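Local coordinates for protein nigritoxine (Vibrio nigripulchritudo, PDB 5M41) that acts as a bacterial toxin against crustaceans and insects and is built on a new fold, at residues A[19-24]-A[246-251]; A[27-32]-A[197-202]; A[219-224]-A[258-263]; A[354-359]-A[433-438]. One frame throughout, in Å; residues are numbered along the deposited sequence. Where two conformers were deposited one is given.

How the contacts relate
Contacts 1 and 2 are buried and share helix 22-30: contact 1 uses its first turn, contact 2 its last. Contacts 3 and 4 are only partly buried, and each packs a short strand, the former against helix 253-264, the latter against the other outer strand of a three-stranded sheet. All four rest on small apolar touches across the segments, so the difference lies in the polar surroundings. Contact 1 adds a water bridge, contact 2 an arginine at an exposed margin, and contact 4 an arginine bonded to a backbone carbonyl of its own strand end. An aspartate on the helix of contact 3 ties that helix to arginines belonging to contacts 2 and 4.

Contact 1 (A[19-24]-A[246-251]); sequences GINHSA and AIQSPF
Ala24 presses its methyl group onto two consecutive side chains of the 246-251 loop, Ile247 and Gln248, and these three residues bury most of the surface here. Ala24 CB meets the CG2 branch of Ile247 at 3.8 Å. The same methyl also lies over the flat of the Gln248 amide, with Ala24 CB 3.7 Å from Gln248 CD. Gln248 reaches this place because its chain runs extended beyond CG (chi2 -172°), which lays the amide alongside the first turn of helix 22-30. Ile247 sends its other branch elsewhere: CG1, anti to the backbone N (chi1 -175°), carries CD1 toward Arg28 and Phe258.

The polar part of the contact is indirect. Asn21 ND2 stands 3.7 Å from Gln248 OE1, and the two amide planes are turned 82° apart. A water closes the gap, accepting from Asn21 ND2 at 2.9 Å and donating to Gln248 OE1 at 2.7 Å. The other end of the Asn21 amide looks back into its own segment, where OD1 receives a weak bond from Ala24 N at 3.3 Å. Within the loop, Ser249 N and OG both bond to Ala246 O. The arrangement joins two familiar local motifs, an asparagine N-cap opening helix 22-30 and a type I beta turn, Ala246 to Ser249, linking helices 240-245 and 253-264.

Contact 2 (A[27-32]-A[197-202]); sequences NRYRNL and QILSTL
Leu199 reaches from helix 195-203 to the last turn of helix 22-30, where Tyr29 and Arg30 receive its two methyl groups. Its CB points at that helix, and a chi1 of -156° swings CG away from the backbone N, carrying the fork across the gap. The CD1 branch meets the Tyr29 ring at CD2, 4.0 Å away, the two side chains crossing at about a right angle. The CD2 branch lies against Arg30 instead, 3.8 Å from the aliphatic CG and just as near to NH1. One leucine thus packs on an aromatic ring and on an arginine chain that folds past it.

That fold comes from the bend at chi3 of Arg30 (-56°), which turns the guanidinium back along its own helix. There NH2 donates to Asn27 OD1 at 3.0 Å, tilted 27° from the amide carbonyl plane, and forms a salt bridge with Asp196. The side chain of Arg30 lies about 8 Å from the magnesium ion bound by Val189, Glu192 and Asp195. Leu185 of helix 177-191 touches both Tyr29 and Leu199, while Leu40 and Tyr41 of helix 34-54 pack on the Tyr29 ring, so the pair sits where four helices meet.

Contact 3 (A[219-224]-A[258-263]); sequences LGVSAS and FDLLVA
Val221 and Leu260 make the apolar part of this contact. A single methyl, Leu260 CD2, faces the fork of the valine: CG1 of Val221 is 4.0 Å away, CG2 4.1 Å, and CB lies at nearly the same distance. A trans chi1 (179°) extends Leu260, and although its CB does not aim at the strand, the end of the chain does come close. The near equality of the three approaches shows the methyl resting against the branch point of Val221 rather than beside one arm.

A second kind of touch sets a methyl against the backbone. Ala223 CB approaches Ala263 O at 4.1 Å, where the chains come nearest, their CA atoms 6.8 Å apart.

Polar links lie outside the apolar patch. Past Ala223, Ser224 forms a backbone hydrogen bond with Ser264, while Asp259 OD1 on the helix makes a salt bridge with Arg28 NH2.

Strand 221-223 pairs with strand 229-230, whose Leu230 packs on both Val221 and Leu260. Ala214 of helix 206-215 and Phe43 of helix 34-54 also touch Val221, so its side chain is shared by helices 253-264, 206-215 and 34-54.

Contact 4 (A[354-359]-A[433-438]); sequences QVVRGG and GEVRPI
Ile438 and Val355 make the better enclosed half of this contact. Ile438 points its CB at strand 354-357 and runs extended beyond CG1 (chi2 -172°), so that CD1 ends 4.4 Å from Val355 CG2. Val356, buried like Ile438, directs its side chain across the gap, and its CG2 comes within 4.4 Å of Val435 CG1. The other branch of Val356 rests on Arg28 of helix 22-30.

Both strands are outer members of a three-stranded antiparallel sheet. Strand 427-429 lies between them, so the two do not pair directly and meet through side chains, with the CA atoms of Val356 and Val435 7.7 Å apart. A classic beta bulge sets two residues, Val356 and Arg357, against the single Thr427 of the middle strand. Just beyond it, Arg357 turns its guanidinium onto the chain itself: NE donates to Gly358 O at 2.8 Å, and NH2 adds a weaker bond to the same oxygen. NH1 makes a salt bridge with Asp259 OD2, tying the bulged end to helix 253-264.

Toward Glu434 the packing gives way to solvent. Val435 is exposed although one branch touches Val356. Beyond it, Arg436, which was deposited in two conformers, pairs only doubtfully with Glu434: NH2 of Arg436 and OE1 of Glu434 are 3.7 Å apart, with the oxygen well out of the guanidinium plane.

Contact 1 (A[19-24]-A[246-251])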
# COMPACT_ATOMS: atom_id res chain seq x y z
N GLY A 19 -1.41 -25.99 11.02
CA GLY A 19 -1.74 -26.12 12.45
C GLY A 19 -1.96 -24.74 13.07
O GLY A 19 -1.93 -23.72 12.38
N ILE A 20 -2.18 -24.71 14.38
CA ILE A 20 -2.44 -23.45 15.07
C ILE A 20 -1.16 -22.78 15.56
O ILE A 20 -0.30 -23.43 16.14
CB ILE A 20 -3.41 -23.65 16.26
CG1 ILE A 20 -4.79 -24.04 15.73
CG2 ILE A 20 -3.52 -22.36 17.10
CD1 ILE A 20 -5.69 -24.64 16.80
N ASN A 21 -1.02 -21.47 15.33
CA ASN A 21 0.07 -20.73 15.95
C ASN A 21 -0.28 -20.43 17.41
O ASN A 21 -0.92 -19.42 17.71
CB ASN A 21 0.41 -19.46 15.17
CG ASN A 21 1.63 -18.77 15.71
OD1 ASN A 21 2.05 -19.03 16.83
ND2 ASN A 21 2.22 -17.87 14.92
N HIS A 22 0.13 -21.33 18.31
CA HIS A 22 -0.31 -21.24 19.72
C HIS A 22 0.20 -20.02 20.44
O HIS A 22 -0.50 -19.48 21.29
CB HIS A 22 0.11 -22.46 20.52
CG HIS A 22 -0.35 -23.76 19.94
ND1 HIS A 22 -1.67 -24.11 19.87
CD2 HIS A 22 0.37 -24.82 19.40
CE1 HIS A 22 -1.77 -25.33 19.29
NE2 HIS A 22 -0.52 -25.76 19.01
N SER A 23 1.41 -19.59 20.14
CA SER A 23 1.91 -18.38 20.77
C SER A 23 1.13 -17.13 20.37
O SER A 23 0.96 -16.23 21.18
CB SER A 23 3.42 -18.22 20.56
OG SER A 23 3.72 -18.04 19.20
N ALA A 24 0.65 -17.06 19.14
CA ALA A 24 -0.15 -15.91 18.69
C ALA A 24 -1.47 -15.83 19.46
O ALA A 24 -1.91 -14.74 19.84
CB ALA A 24 -0.43 -15.99 17.20
N ALA A 246 -6.90 -18.60 12.14
CA ALA A 246 -6.93 -17.31 11.43
C ALA A 246 -6.67 -16.09 12.34
O ALA A 246 -6.94 -14.96 11.96
CB ALA A 246 -8.28 -17.15 10.70
N ILE A 247 -6.15 -16.34 13.54
CA ILE A 247 -5.90 -15.28 14.54
C ILE A 247 -5.05 -14.10 14.03
O ILE A 247 -5.27 -12.97 14.44
CB ILE A 247 -5.32 -15.86 15.88
CG1 ILE A 247 -5.18 -14.79 16.95
CG2 ILE A 247 -3.92 -16.41 15.71
CD1 ILE A 247 -6.50 -14.35 17.55
N GLN A 248 -4.09 -14.36 13.15
CA GLN A 248 -3.29 -13.27 12.57
C GLN A 248 -3.72 -12.93 11.13
O GLN A 248 -2.97 -12.32 10.39
CB GLN A 248 -1.80 -13.62 12.65
CG GLN A 248 -1.31 -13.73 14.09
CD GLN A 248 0.20 -13.89 14.20
OE1 GLN A 248 0.78 -14.71 13.53
NE2 GLN A 248 0.82 -13.11 15.08
N SER A 249 -4.92 -13.34 10.73
CA SER A 249 -5.37 -13.07 9.35
C SER A 249 -5.93 -11.64 9.25
O SER A 249 -6.27 -11.03 10.28
CB SER A 249 -6.39 -14.11 8.88
OG SER A 249 -7.63 -13.88 9.52
N PRO A 250 -5.99 -11.10 8.03
CA PRO A 250 -6.37 -9.68 7.90
C PRO A 250 -7.75 -9.31 8.48
O PRO A 250 -7.88 -8.20 9.04
CB PRO A 250 -6.34 -9.46 6.39
CG PRO A 250 -5.27 -10.42 5.93
CD PRO A 250 -5.47 -11.65 6.77
N PHE A 251 -8.76 -10.20 8.37
CA PHE A 251 -10.11 -9.86 8.84
C PHE A 251 -10.51 -10.75 10.02
O PHE A 251 -11.67 -10.91 10.28
CB PHE A 251 -11.17 -9.91 7.69
CG PHE A 251 -10.71 -9.24 6.39
CD1 PHE A 251 -10.59 -7.84 6.30
CD2 PHE A 251 -10.33 -10.01 5.29
CE1 PHE A 251 -10.15 -7.23 5.11
CE2 PHE A 251 -9.89 -9.41 4.11
CZ PHE A 251 -9.80 -8.02 4.03
O HOH W 1 1.06 -17.10 12.34

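Contact 2 (A[27-32]-A[197-202])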
# COMPACT_ATOMS: atom_id res chain seq x y z
N ASN A 27 -0.43 -15.11 23.27
CA ASN A 27 -0.04 -13.70 23.39
C ASN A 27 -1.22 -12.73 23.45
O ASN A 27 -1.21 -11.81 24.28
CB ASN A 27 0.91 -13.25 22.28
CG ASN A 27 2.28 -13.89 22.40
OD1 ASN A 27 2.66 -14.38 23.46
ND2 ASN A 27 3.02 -13.92 21.29
N ARG A 28 -2.22 -12.91 22.60
CA ARG A 28 -3.40 -12.06 22.70
C ARG A 28 -3.99 -12.12 24.12
O ARG A 28 -4.36 -11.07 24.68
CB ARG A 28 -4.51 -12.40 21.70
CG ARG A 28 -4.23 -12.13 20.23
CD ARG A 28 -3.70 -10.74 19.88
NE ARG A 28 -4.40 -9.56 20.41
CZ ARG A 28 -5.23 -8.77 19.72
NH1 ARG A 28 -5.60 -9.10 18.48
NH2 ARG A 28 -5.75 -7.67 20.29
N TYR A 29 -4.08 -13.31 24.68
CA TYR A 29 -4.75 -13.46 25.98
C TYR A 29 -3.89 -12.91 27.12
O TYR A 29 -4.36 -12.17 28.00
CB TYR A 29 -5.13 -14.93 26.25
CG TYR A 29 -5.74 -15.07 27.62
CD1 TYR A 29 -7.08 -14.76 27.83
CD2 TYR A 29 -4.96 -15.45 28.72
CE1 TYR A 29 -7.65 -14.85 29.10
CE2 TYR A 29 -5.51 -15.53 29.98
CZ TYR A 29 -6.86 -15.23 30.16
OH TYR A 29 -7.38 -15.28 31.41
N ARG A 30 -2.60 -13.26 27.08
CA ARG A 30 -1.65 -12.87 28.12
C ARG A 30 -1.47 -11.36 28.15
O ARG A 30 -1.26 -10.78 29.21
CB ARG A 30 -0.29 -13.59 27.91
CG ARG A 30 -0.26 -14.97 28.58
CD ARG A 30 1.18 -15.52 28.74
NE ARG A 30 1.83 -15.56 27.42
CZ ARG A 30 2.12 -16.66 26.74
NH1 ARG A 30 1.93 -17.86 27.26
NH2 ARG A 30 2.68 -16.54 25.53
N ASN A 31 -1.58 -10.70 27.01
CA ASN A 31 -1.39 -9.26 27.00
C ASN A 31 -2.62 -8.42 27.38
O ASN A 31 -2.53 -7.20 27.47
CB ASN A 31 -0.79 -8.83 25.68
CG ASN A 31 0.68 -9.24 25.57
OD1 ASN A 31 1.10 -9.87 24.62
ND2 ASN A 31 1.45 -8.91 26.57
N LEU A 32 -3.75 -9.08 27.63
CA LEU A 32 -4.91 -8.39 28.18
C LEU A 32 -4.60 -8.01 29.63
O LEU A 32 -3.88 -8.74 30.32
CB LEU A 32 -6.14 -9.30 28.17
CG LEU A 32 -6.68 -9.71 26.81
CD1 LEU A 32 -7.90 -10.62 26.99
CD2 LEU A 32 -7.07 -8.44 26.03
N GLN A 197 0.62 -23.75 24.22
CA GLN A 197 -0.32 -24.74 23.74
C GLN A 197 -1.42 -25.05 24.76
O GLN A 197 -2.58 -25.24 24.38
CB GLN A 197 0.43 -26.01 23.35
CG GLN A 197 -0.48 -27.06 22.74
CD GLN A 197 0.29 -28.26 22.29
OE1 GLN A 197 1.25 -28.69 22.95
NE2 GLN A 197 -0.10 -28.82 21.14
N ILE A 198 -1.07 -25.10 26.04
CA ILE A 198 -2.08 -25.38 27.04
C ILE A 198 -3.07 -24.24 27.06
O ILE A 198 -4.28 -24.44 27.06
CB ILE A 198 -1.48 -25.67 28.42
CG1 ILE A 198 -0.58 -26.90 28.32
CG2 ILE A 198 -2.57 -26.01 29.42
CD1 ILE A 198 -0.80 -27.96 29.38
N LEU A 199 -2.54 -23.02 26.99
CA LEU A 199 -3.37 -21.83 26.98
C LEU A 199 -4.35 -21.77 25.78
O LEU A 199 -5.55 -21.50 25.96
CB LEU A 199 -2.46 -20.60 27.00
CG LEU A 199 -2.95 -19.25 27.52
CD1 LEU A 199 -3.96 -19.32 28.68
CD2 LEU A 199 -1.72 -18.46 27.93
N SER A 200 -3.86 -22.04 24.57
CA SER A 200 -4.73 -21.98 23.40
C SER A 200 -5.77 -23.10 23.43
O SER A 200 -6.92 -22.90 22.96
CB SER A 200 -3.92 -22.00 22.09
OG SER A 200 -3.12 -23.16 21.96
N THR A 201 -5.41 -24.25 24.00
CA THR A 201 -6.33 -25.36 24.10
C THR A 201 -7.43 -25.09 25.10
O THR A 201 -8.59 -25.41 24.86
CB THR A 201 -5.59 -26.64 24.54
OG1 THR A 201 -4.71 -27.01 23.50
CG2 THR A 201 -6.55 -27.81 24.75
N LEU A 202 -7.04 -24.51 26.24
CA LEU A 202 -7.98 -24.21 27.31
C LEU A 202 -8.93 -23.06 27.01
O LEU A 202 -9.92 -22.86 27.73
CB LEU A 202 -7.23 -23.96 28.63
CG LEU A 202 -6.58 -25.23 29.22
CD1 LEU A 202 -5.68 -24.87 30.39
CD2 LEU A 202 -7.62 -26.22 29.68

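Contact 3 (A[219-224]-A[258-263])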
# COMPACT_ATOMS: atom_id res chain seq x y z
N LEU A 219 -26.56 -2.53 23.28
CA LEU A 219 -26.05 -1.23 22.83
C LEU A 219 -24.52 -1.09 22.93
O LEU A 219 -24.00 0.03 22.87
CB LEU A 219 -26.71 -0.10 23.63
CG LEU A 219 -28.21 -0.20 23.91
CD1 LEU A 219 -28.66 1.03 24.71
CD2 LEU A 219 -28.97 -0.33 22.60
N GLY A 220 -23.81 -2.19 23.11
CA GLY A 220 -22.36 -2.11 23.09
C GLY A 220 -21.70 -2.39 24.43
O GLY A 220 -22.29 -2.23 25.51
N VAL A 221 -20.45 -2.81 24.34
CA VAL A 221 -19.65 -3.12 25.51
C VAL A 221 -19.19 -1.82 26.16
O VAL A 221 -18.96 -0.81 25.47
CB VAL A 221 -18.46 -3.99 25.06
CG1 VAL A 221 -17.46 -4.22 26.20
CG2 VAL A 221 -19.01 -5.30 24.51
N SER A 222 -19.05 -1.84 27.48
CA SER A 222 -18.57 -0.68 28.22
C SER A 222 -17.09 -0.41 27.98
O SER A 222 -16.31 -1.34 27.86
CB SER A 222 -18.83 -0.87 29.72
OG SER A 222 -20.24 -0.80 29.96
N ALA A 223 -16.69 0.86 27.92
CA ALA A 223 -15.26 1.16 27.91
C ALA A 223 -14.90 1.94 29.18
O ALA A 223 -15.40 3.05 29.41
CB ALA A 223 -14.84 1.93 26.65
N SER A 224 -14.07 1.31 30.00
CA SER A 224 -13.58 1.89 31.25
C SER A 224 -14.72 2.53 32.06
O SER A 224 -14.71 3.74 32.32
CB SER A 224 -12.44 2.87 30.96
OG SER A 224 -11.36 2.18 30.33
N PHE A 258 -10.46 -9.60 20.49
CA PHE A 258 -9.36 -9.25 21.36
C PHE A 258 -9.08 -7.75 21.35
O PHE A 258 -8.85 -7.17 22.40
CB PHE A 258 -8.11 -10.02 20.97
CG PHE A 258 -8.02 -11.38 21.59
CD1 PHE A 258 -7.91 -11.53 22.99
CD2 PHE A 258 -8.05 -12.52 20.79
CE1 PHE A 258 -7.82 -12.81 23.56
CE2 PHE A 258 -7.93 -13.79 21.35
CZ PHE A 258 -7.81 -13.94 22.74
N ASP A 259 -9.12 -7.13 20.17
CA ASP A 259 -8.89 -5.68 20.06
C ASP A 259 -9.94 -4.92 20.89
O ASP A 259 -9.65 -3.90 21.53
CB ASP A 259 -9.01 -5.22 18.60
CG ASP A 259 -7.85 -5.66 17.71
OD1 ASP A 259 -6.82 -6.18 18.22
OD2 ASP A 259 -7.99 -5.50 16.46
N LEU A 260 -11.19 -5.38 20.82
CA LEU A 260 -12.27 -4.76 21.58
C LEU A 260 -12.03 -4.85 23.09
O LEU A 260 -12.27 -3.88 23.83
CB LEU A 260 -13.63 -5.39 21.20
CG LEU A 260 -14.81 -4.77 21.99
CD1 LEU A 260 -16.05 -4.65 21.15
CD2 LEU A 260 -15.11 -5.58 23.26
N LEU A 261 -11.60 -6.03 23.55
CA LEU A 261 -11.32 -6.23 24.98
C LEU A 261 -10.19 -5.31 25.46
O LEU A 261 -10.24 -4.81 26.58
CB LEU A 261 -10.96 -7.68 25.29
CG LEU A 261 -12.09 -8.72 25.16
CD1 LEU A 261 -11.53 -10.13 25.29
CD2 LEU A 261 -13.15 -8.48 26.23
N VAL A 262 -9.18 -5.10 24.62
CA VAL A 262 -8.14 -4.13 24.95
C VAL A 262 -8.74 -2.71 25.01
O VAL A 262 -8.48 -1.97 25.95
CB VAL A 262 -6.94 -4.21 23.97
CG1 VAL A 262 -5.93 -3.09 24.24
CG2 VAL A 262 -6.24 -5.57 24.08
N ALA A 263 -9.54 -2.34 24.00
CA ALA A 263 -10.17 -1.00 24.02
C ALA A 263 -11.08 -0.83 25.22
O ALA A 263 -11.22 0.28 25.70
CB ALA A 263 -10.93 -0.70 22.73

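Contact 4 (A[354-359]-A[433-438])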
# COMPACT_ATOMS: atom_id res chain seq x y z
N GLN A 354 6.52 -8.53 18.72
CA GLN A 354 5.41 -9.44 18.45
C GLN A 354 4.46 -8.85 17.43
O GLN A 354 4.03 -7.71 17.57
CB GLN A 354 4.58 -9.61 19.70
CG GLN A 354 4.86 -10.81 20.55
CD GLN A 354 4.05 -10.73 21.81
OE1 GLN A 354 4.58 -10.96 22.89
NE2 GLN A 354 2.77 -10.33 21.70
N VAL A 355 4.10 -9.63 16.42
CA VAL A 355 2.98 -9.26 15.57
C VAL A 355 1.70 -9.58 16.37
O VAL A 355 1.52 -10.72 16.83
CB VAL A 355 2.98 -10.01 14.23
CG1 VAL A 355 1.68 -9.73 13.45
CG2 VAL A 355 4.18 -9.56 13.38
N VAL A 356 0.85 -8.57 16.53
CA VAL A 356 -0.39 -8.72 17.30
C VAL A 356 -1.51 -9.25 16.39
O VAL A 356 -2.12 -10.25 16.69
CB VAL A 356 -0.78 -7.42 18.04
CG1 VAL A 356 -2.11 -7.56 18.76
CG2 VAL A 356 0.29 -7.08 19.09
N ARG A 357 -1.72 -8.60 15.25
CA ARG A 357 -2.79 -8.98 14.34
C ARG A 357 -2.40 -8.63 12.91
O ARG A 357 -1.64 -7.67 12.69
CB ARG A 357 -4.10 -8.26 14.74
CG ARG A 357 -4.02 -6.73 14.74
CD ARG A 357 -5.40 -6.06 14.59
NE ARG A 357 -5.96 -6.45 13.30
CZ ARG A 357 -7.17 -6.92 13.07
NH1 ARG A 357 -8.08 -7.02 14.05
NH2 ARG A 357 -7.49 -7.26 11.83
N GLY A 358 -2.92 -9.39 11.95
CA GLY A 358 -2.80 -9.01 10.55
C GLY A 358 -3.76 -7.87 10.19
O GLY A 358 -4.45 -7.34 11.06
N GLY A 359 -3.81 -7.50 8.92
CA GLY A 359 -4.70 -6.45 8.47
C GLY A 359 -4.36 -5.92 7.10
O GLY A 359 -3.68 -6.59 6.29
N GLY A 433 6.18 -2.83 25.13
CA GLY A 433 4.79 -3.23 25.30
C GLY A 433 3.72 -2.36 24.64
O GLY A 433 2.53 -2.61 24.82
N GLU A 434 4.14 -1.35 23.87
CA GLU A 434 3.18 -0.49 23.18
C GLU A 434 2.68 -1.14 21.87
O GLU A 434 3.48 -1.58 21.03
CB GLU A 434 3.81 0.88 22.86
CG GLU A 434 4.25 1.70 24.07
CD GLU A 434 5.31 2.75 23.73
OE1 GLU A 434 5.56 3.02 22.53
OE2 GLU A 434 5.91 3.31 24.67
N VAL A 435 1.37 -1.21 21.71
CA VAL A 435 0.79 -1.76 20.49
C VAL A 435 0.66 -0.62 19.46
O VAL A 435 0.05 0.41 19.76
CB VAL A 435 -0.58 -2.43 20.75
CG1 VAL A 435 -1.16 -2.94 19.45
CG2 VAL A 435 -0.43 -3.60 21.73
N ARG A 436 1.24 -0.79 18.27
CA ARG A 436 1.22 0.22 17.21
C ARG A 436 0.90 -0.42 15.87
O ARG A 436 1.24 -1.58 15.65
CB ARG A 436 2.60 0.90 17.08
CG ARG A 436 3.18 1.47 18.37
CD ARG A 436 4.40 2.33 18.09
NE ARG A 436 4.48 3.48 18.99
CZ ARG A 436 5.38 4.45 18.88
NH1 ARG A 436 6.29 4.41 17.91
NH2 ARG A 436 5.37 5.46 19.74
N PRO A 437 0.28 0.33 14.94
CA PRO A 437 0.15 -0.23 13.61
C PRO A 437 1.50 -0.51 12.93
O PRO A 437 2.47 0.22 13.13
CB PRO A 437 -0.65 0.84 12.84
CG PRO A 437 -0.49 2.08 13.66
CD PRO A 437 -0.45 1.60 15.08
N ILE A 438 1.58 -1.59 12.16
CA ILE A 438 2.78 -1.86 11.38
C ILE A 438 2.88 -0.87 10.20
O ILE A 438 1.91 -0.69 9.47
CB ILE A 438 2.89 -3.32 10.88
CG1 ILE A 438 2.44 -4.30 11.99
CG2 ILE A 438 4.34 -3.61 10.44
CD1 ILE A 438 2.68 -5.78 11.69